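Local atomic coordinates of helicase of the snf2/rad54 family (Sulfolobus solfataricus, PDB entry 1Z5Z), a protein that probably couples ATP hydrolysis to movement along double-stranded DNA, this chain being the C-terminal domain of a SWI2/SNF2-type motor. Residues A[141-146]-A[150-155]; A[88-93]-A[125-130]. All blocks are in the same frame, centred on the assembly; numbering follows the deposited sequence.

Interaction 1. Residues A[141-146]-A[150-155]; sequences PFLYGE and KERDDI
R152 is the first residue of helix 149-161 to meet the strand segment, and it does so with its hydrocarbon stem: CG lies 3.5 Å from CD2 of L143, the two side chains crossing obliquely. With CG anti to the backbone N (chi1 -177°), the stem is placed against L143 CD2. At chi3 the chain bends, bringing the guanidinium back over the helix to D153. There NE and NH2 grip the same carboxylate oxygen side-on, the shorter bond, from R152 NH2 to D153 OD1 at 2.8 Å, arriving on the syn side. The long aliphatic stem with a charged end suits a partly exposed residue beside a buried leucine: carbon packs on L143 while the charged end turns to D153. An alanine here would keep CB yet would probably lose the CG packing against L143 CD2 and leave the D153 carboxylate without its arginine mate.

The helix is the crossover of a beta-alpha-beta unit, strand 142-143, helix 149-161, strand 167-171, on the edge of the parallel sheet; L143 also pairs by backbone with V169 and S171.

One turn on, I155 has its CB directed at the strand, and its branches touch three residues there. CG2 sits 3.7 Å from P141 CB and 3.9 Å from L143 CG, while CD1 comes within 3.7 Å of F142 O. Beta branching lets a single residue reach three successive positions, and its side chain also rests on I168 of strand 167-171.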
loop_
_atom_site.group_PDB
_atom_site.type_symbol
_atom_site.label_atom_id
_atom_site.label_comp_id
_atom_site.label_asym_id
_atom_site.label_seq_id
_atom_site.Cartn_x
_atom_site.Cartn_y
_atom_site.Cartn_z
ATOM N N PRO A 141 14.905 10.313 3.812
ATOM C CA PRO A 141 14.965 9.599 5.084
ATOM C C PRO A 141 13.886 8.523 5.132
ATOM O O PRO A 141 12.754 8.728 4.650
ATOM C CB PRO A 141 14.789 10.705 6.124
ATOM C CG PRO A 141 14.322 11.911 5.313
ATOM C CD PRO A 141 14.880 11.777 3.994
ATOM N N PHE A 142 14.247 7.379 5.698
ATOM C CA PHE A 142 13.368 6.212 5.756
ATOM C C PHE A 142 13.047 5.742 7.186
ATOM O O PHE A 142 13.937 5.234 7.868
ATOM C CB PHE A 142 14.057 5.062 4.991
ATOM C CG PHE A 142 13.286 3.778 4.972
ATOM C CD1 PHE A 142 13.950 2.556 4.904
ATOM C CD2 PHE A 142 11.901 3.782 5.006
ATOM C CE1 PHE A 142 13.235 1.341 4.871
ATOM C CE2 PHE A 142 11.171 2.583 4.974
ATOM C CZ PHE A 142 11.835 1.358 4.905
ATOM N N LEU A 143 11.804 5.905 7.646
ATOM C CA LEU A 143 11.426 5.406 8.991
ATOM C C LEU A 143 10.831 3.988 8.975
ATOM O O LEU A 143 9.913 3.703 8.214
ATOM C CB LEU A 143 10.390 6.320 9.663
ATOM C CG LEU A 143 10.829 7.594 10.399
ATOM C CD1 LEU A 143 9.622 8.255 11.058
ATOM C CD2 LEU A 143 11.848 7.258 11.484
ATOM N N TYR A 144 11.371 3.090 9.804
ATOM C CA TYR A 144 10.832 1.732 9.939
ATOM C C TYR A 144 11.018 1.314 11.409
ATOM O O TYR A 144 11.806 1.920 12.155
ATOM C CB TYR A 144 11.487 0.726 8.971
ATOM C CG TYR A 144 13.004 0.657 9.018
ATOM C CD1 TYR A 144 13.786 1.584 8.331
ATOM C CD2 TYR A 144 13.659 -0.345 9.757
ATOM C CE1 TYR A 144 15.180 1.521 8.369
ATOM C CE2 TYR A 144 15.063 -0.415 9.805
ATOM C CZ TYR A 144 15.819 0.522 9.105
ATOM O OH TYR A 144 17.212 0.467 9.128
ATOM N N GLY A 145 10.254 0.310 11.814
ATOM C CA GLY A 145 10.256 -0.179 13.185
ATOM C C GLY A 145 11.578 -0.545 13.847
ATOM O O GLY A 145 11.757 -0.246 15.027
ATOM N N GLU A 146 12.484 -1.194 13.121
ATOM C CA GLU A 146 13.777 -1.609 13.675
ATOM C C GLU A 146 14.771 -0.487 13.938
ATOM O O GLU A 146 15.883 -0.754 14.413
ATOM C CB GLU A 146 14.473 -2.585 12.727
ATOM C CG GLU A 146 13.768 -3.913 12.476
ATOM C CD GLU A 146 14.556 -4.808 11.505
ATOM O OE1 GLU A 146 14.001 -5.851 11.084
ATOM O OE2 GLU A 146 15.721 -4.464 11.175
ATOM N N LYS A 150 17.037 6.881 18.611
ATOM C CA LYS A 150 17.765 8.058 18.170
ATOM C C LYS A 150 17.757 8.192 16.671
ATOM O O LYS A 150 17.575 9.288 16.148
ATOM C CB LYS A 150 19.220 8.056 18.717
ATOM C CG LYS A 150 19.834 9.459 18.761
ATOM C CD LYS A 150 21.269 9.494 18.212
ATOM C CE LYS A 150 21.779 10.936 18.069
ATOM N NZ LYS A 150 23.183 11.017 17.573
ATOM N N GLU A 151 17.964 7.086 15.973
ATOM C CA GLU A 151 17.952 7.170 14.529
ATOM C C GLU A 151 16.573 7.703 14.146
ATOM O O GLU A 151 16.442 8.558 13.289
ATOM C CB GLU A 151 18.150 5.801 13.881
ATOM C CG GLU A 151 19.325 5.010 14.386
ATOM C CD GLU A 151 19.606 3.772 13.543
ATOM O OE1 GLU A 151 20.300 3.899 12.513
ATOM O OE2 GLU A 151 19.122 2.677 13.895
ATOM N N ARG A 152 15.553 7.223 14.838
ATOM C CA ARG A 152 14.191 7.616 14.537
ATOM C C ARG A 152 13.901 9.080 14.841
ATOM O O ARG A 152 13.477 9.845 13.962
ATOM C CB ARG A 152 13.219 6.737 15.302
ATOM C CG ARG A 152 11.776 7.047 14.967
ATOM C CD ARG A 152 10.903 6.466 16.046
ATOM N NE ARG A 152 11.233 7.106 17.307
ATOM C CZ ARG A 152 10.766 6.714 18.486
ATOM N NH1 ARG A 152 9.942 5.682 18.564
ATOM N NH2 ARG A 152 11.144 7.351 19.588
ATOM N N ASP A 153 14.145 9.467 16.087
ATOM C CA ASP A 153 13.907 10.834 16.509
ATOM C C ASP A 153 14.673 11.803 15.651
ATOM O O ASP A 153 14.148 12.863 15.306
ATOM C CB ASP A 153 14.311 11.037 17.973
ATOM C CG ASP A 153 13.562 10.110 18.921
ATOM O OD1 ASP A 153 12.473 9.610 18.552
ATOM O OD2 ASP A 153 14.061 9.897 20.048
ATOM N N ASP A 154 15.911 11.436 15.310
ATOM C CA ASP A 154 16.767 12.281 14.489
ATOM C C ASP A 154 16.181 12.445 13.119
ATOM O O ASP A 154 16.228 13.532 12.563
ATOM C CB ASP A 154 18.174 11.683 14.336
ATOM C CG ASP A 154 19.054 11.908 15.568
ATOM O OD1 ASP A 154 20.150 11.297 15.631
ATOM O OD2 ASP A 154 18.653 12.691 16.454
ATOM N N ILE A 155 15.644 11.358 12.559
ATOM C CA ILE A 155 15.055 11.446 11.226
ATOM C C ILE A 155 13.791 12.293 11.268
ATOM O O ILE A 155 13.544 13.075 10.360
ATOM C CB ILE A 155 14.693 10.039 10.643
ATOM C CG1 ILE A 155 15.954 9.394 10.058
ATOM C CG2 ILE A 155 13.595 10.171 9.542
ATOM C CD1 ILE A 155 15.797 7.915 9.715
#

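Interaction 2. Residues A[88-93]-A[125-130]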
loop_
_atom_site.group_PDB
_atom_site.type_symbol
_atom_site.label_atom_id
_atom_site.label_comp_id
_atom_site.label_asym_id
_atom_site.label_seq_id
_atom_site.Cartn_x
_atom_site.Cartn_y
_atom_site.Cartn_z
ATOM N N GLY A 88 14.373 -8.505 -9.242
ATOM C CA GLY A 88 14.546 -7.887 -10.534
ATOM C C GLY A 88 14.686 -6.388 -10.438
ATOM O O GLY A 88 14.929 -5.828 -9.366
ATOM N N GLU A 89 14.521 -5.727 -11.573
ATOM C CA GLU A 89 14.629 -4.285 -11.641
ATOM C C GLU A 89 13.576 -3.613 -10.713
ATOM O O GLU A 89 12.403 -3.992 -10.743
ATOM C CB GLU A 89 14.425 -3.876 -13.105
ATOM C CG GLU A 89 14.952 -2.503 -13.471
ATOM C CD GLU A 89 14.880 -2.217 -14.973
ATOM N N GLN A 90 14.010 -2.647 -9.901
ATOM C CA GLN A 90 13.142 -1.881 -8.973
ATOM C C GLN A 90 12.828 -0.566 -9.655
ATOM O O GLN A 90 13.185 0.522 -9.198
ATOM C CB GLN A 90 13.868 -1.584 -7.668
ATOM C CG GLN A 90 14.162 -2.802 -6.849
ATOM C CD GLN A 90 14.858 -2.451 -5.536
ATOM O OE1 GLN A 90 15.150 -3.333 -4.726
ATOM N NE2 GLN A 90 15.123 -1.156 -5.319
ATOM N N SER A 91 12.120 -0.676 -10.758
ATOM C CA SER A 91 11.840 0.491 -11.562
ATOM C C SER A 91 10.440 1.013 -11.385
ATOM O O SER A 91 9.595 0.310 -10.871
ATOM C CB SER A 91 12.039 0.101 -13.017
ATOM O OG SER A 91 11.247 -1.042 -13.252
ATOM N N VAL A 92 10.209 2.239 -11.848
ATOM C CA VAL A 92 8.900 2.875 -11.774
ATOM C C VAL A 92 7.979 2.098 -12.689
ATOM O O VAL A 92 6.855 1.731 -12.352
ATOM C CB VAL A 92 8.946 4.331 -12.304
ATOM C CG1 VAL A 92 7.515 4.904 -12.385
ATOM C CG2 VAL A 92 9.830 5.176 -11.410
ATOM N N ARG A 93 8.512 1.855 -13.878
ATOM C CA ARG A 93 7.841 1.152 -14.983
ATOM C C ARG A 93 7.088 -0.129 -14.653
ATOM O O ARG A 93 6.055 -0.421 -15.261
ATOM C CB ARG A 93 8.867 0.831 -16.104
ATOM C CG ARG A 93 8.390 -0.126 -17.214
ATOM C CD ARG A 93 9.423 -0.350 -18.267
ATOM N NE ARG A 93 10.812 -0.124 -17.824
ATOM C CZ ARG A 93 11.878 -0.642 -18.421
ATOM N NH1 ARG A 93 13.054 -0.394 -17.946
ATOM N NH2 ARG A 93 11.758 -1.559 -19.354
ATOM N N GLY A 125 8.961 0.157 1.216
ATOM C CA GLY A 125 9.530 1.411 1.675
ATOM C C GLY A 125 10.918 1.631 1.093
ATOM O O GLY A 125 11.231 2.753 0.659
ATOM N N LYS A 126 11.759 0.588 1.085
ATOM C CA LYS A 126 13.114 0.715 0.541
ATOM C C LYS A 126 13.100 0.965 -0.966
ATOM O O LYS A 126 13.886 1.767 -1.477
ATOM C CB LYS A 126 13.920 -0.544 0.843
ATOM C CG LYS A 126 14.282 -0.679 2.290
ATOM C CD LYS A 126 14.875 -2.050 2.559
ATOM C CE LYS A 126 15.678 -2.015 3.839
ATOM N NZ LYS A 126 16.241 -3.344 4.182
ATOM N N ILE A 127 12.220 0.274 -1.684
ATOM C CA ILE A 127 12.119 0.464 -3.128
ATOM C C ILE A 127 11.732 1.931 -3.429
ATOM O O ILE A 127 12.358 2.612 -4.251
ATOM C CB ILE A 127 11.072 -0.515 -3.735
ATOM C CG1 ILE A 127 11.687 -1.921 -3.843
ATOM C CG2 ILE A 127 10.587 -0.003 -5.098
ATOM C CD1 ILE A 127 10.677 -3.012 -4.154
ATOM N N ILE A 128 10.716 2.422 -2.738
ATOM C CA ILE A 128 10.272 3.791 -2.931
ATOM C C ILE A 128 11.407 4.766 -2.670
ATOM O O ILE A 128 11.673 5.672 -3.480
ATOM C CB ILE A 128 9.142 4.115 -1.978
ATOM C CG1 ILE A 128 7.898 3.332 -2.405
ATOM C CG2 ILE A 128 8.840 5.591 -2.009
ATOM C CD1 ILE A 128 6.787 3.368 -1.356
ATOM N N ARG A 129 12.079 4.554 -1.545
ATOM C CA ARG A 129 13.184 5.396 -1.114
ATOM C C ARG A 129 14.315 5.365 -2.192
ATOM O O ARG A 129 14.855 6.412 -2.579
ATOM C CB ARG A 129 13.673 4.871 0.241
ATOM C CG ARG A 129 14.415 5.872 1.095
ATOM C CD ARG A 129 15.909 5.749 0.972
ATOM N NE ARG A 129 16.437 4.665 1.806
ATOM C CZ ARG A 129 16.708 3.470 1.317
ATOM N NH1 ARG A 129 16.499 3.262 0.039
ATOM N NH2 ARG A 129 17.157 2.491 2.088
ATOM N N ASN A 130 14.645 4.176 -2.688
ATOM C CA ASN A 130 15.704 4.022 -3.715
ATOM C C ASN A 130 15.333 4.747 -4.995
ATOM O O ASN A 130 16.115 5.491 -5.551
ATOM C CB ASN A 130 15.926 2.538 -4.032
ATOM C CG ASN A 130 16.461 1.754 -2.823
ATOM O OD1 ASN A 130 17.000 2.341 -1.917
ATOM N ND2 ASN A 130 16.318 0.431 -2.831
#
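Q90 leaves the loop between helix 83-86 and helix 96-110 and lays its side chain across I127 and N130 of helix 122-136. The CB bond already aims at the helix. With chi1 at -67°, CG stands opposite the carbonyl carbon and is 4.0 Å from I127 CG1, the beginning of an apolar contact. Beyond CG the chain is extended, which carries the amide straight over the isoleucine: CD is 3.6 Å from I127 CG1, and that methylene lies almost equally far from the two outer atoms of the amide, so it sits beneath the middle of the flat group. The tip passes on to N130, one turn further along the helix. The two amide planes are only 1° apart, and Q90 NE2 is 3.2 Å from N130 ND2 as modelled.

The residue types fit their places in this RecA-like domain. I127 is buried, flanked also by H81, whose NE2 is hydrogen-bonded to S91 O in the same loop, while V92 turns to I99 and M102 of helix 96-110. Q90 itself is exposed. Chemically, then, the glutamine works as a lid of mixed character: its carbon chain and flat amide cover a buried hydrocarbon, while the polar end lies beside the amide of N130, nearly coplanar with it.

The two contacts follow one another along the chain: interaction 2 closes on helix 122-136, which is followed in the chain by strand 142-143 of interaction 1. Their centres are 20 Å apart, yet F142 bridges them. While P141 and the end of L143 pack on helix 149-161, the F142 ring turns to helix 122-136, with CE1 3.4 Å from K126 CG and CE2 3.9 Å from G125 CA; F142 CB is 4.0 Å from R129 CG. The helix is thus packed by the edge strand through K126 and R129 and by the loop 88-93 through I127 and N130. Both contacts are structural packing within the RecA-like domain.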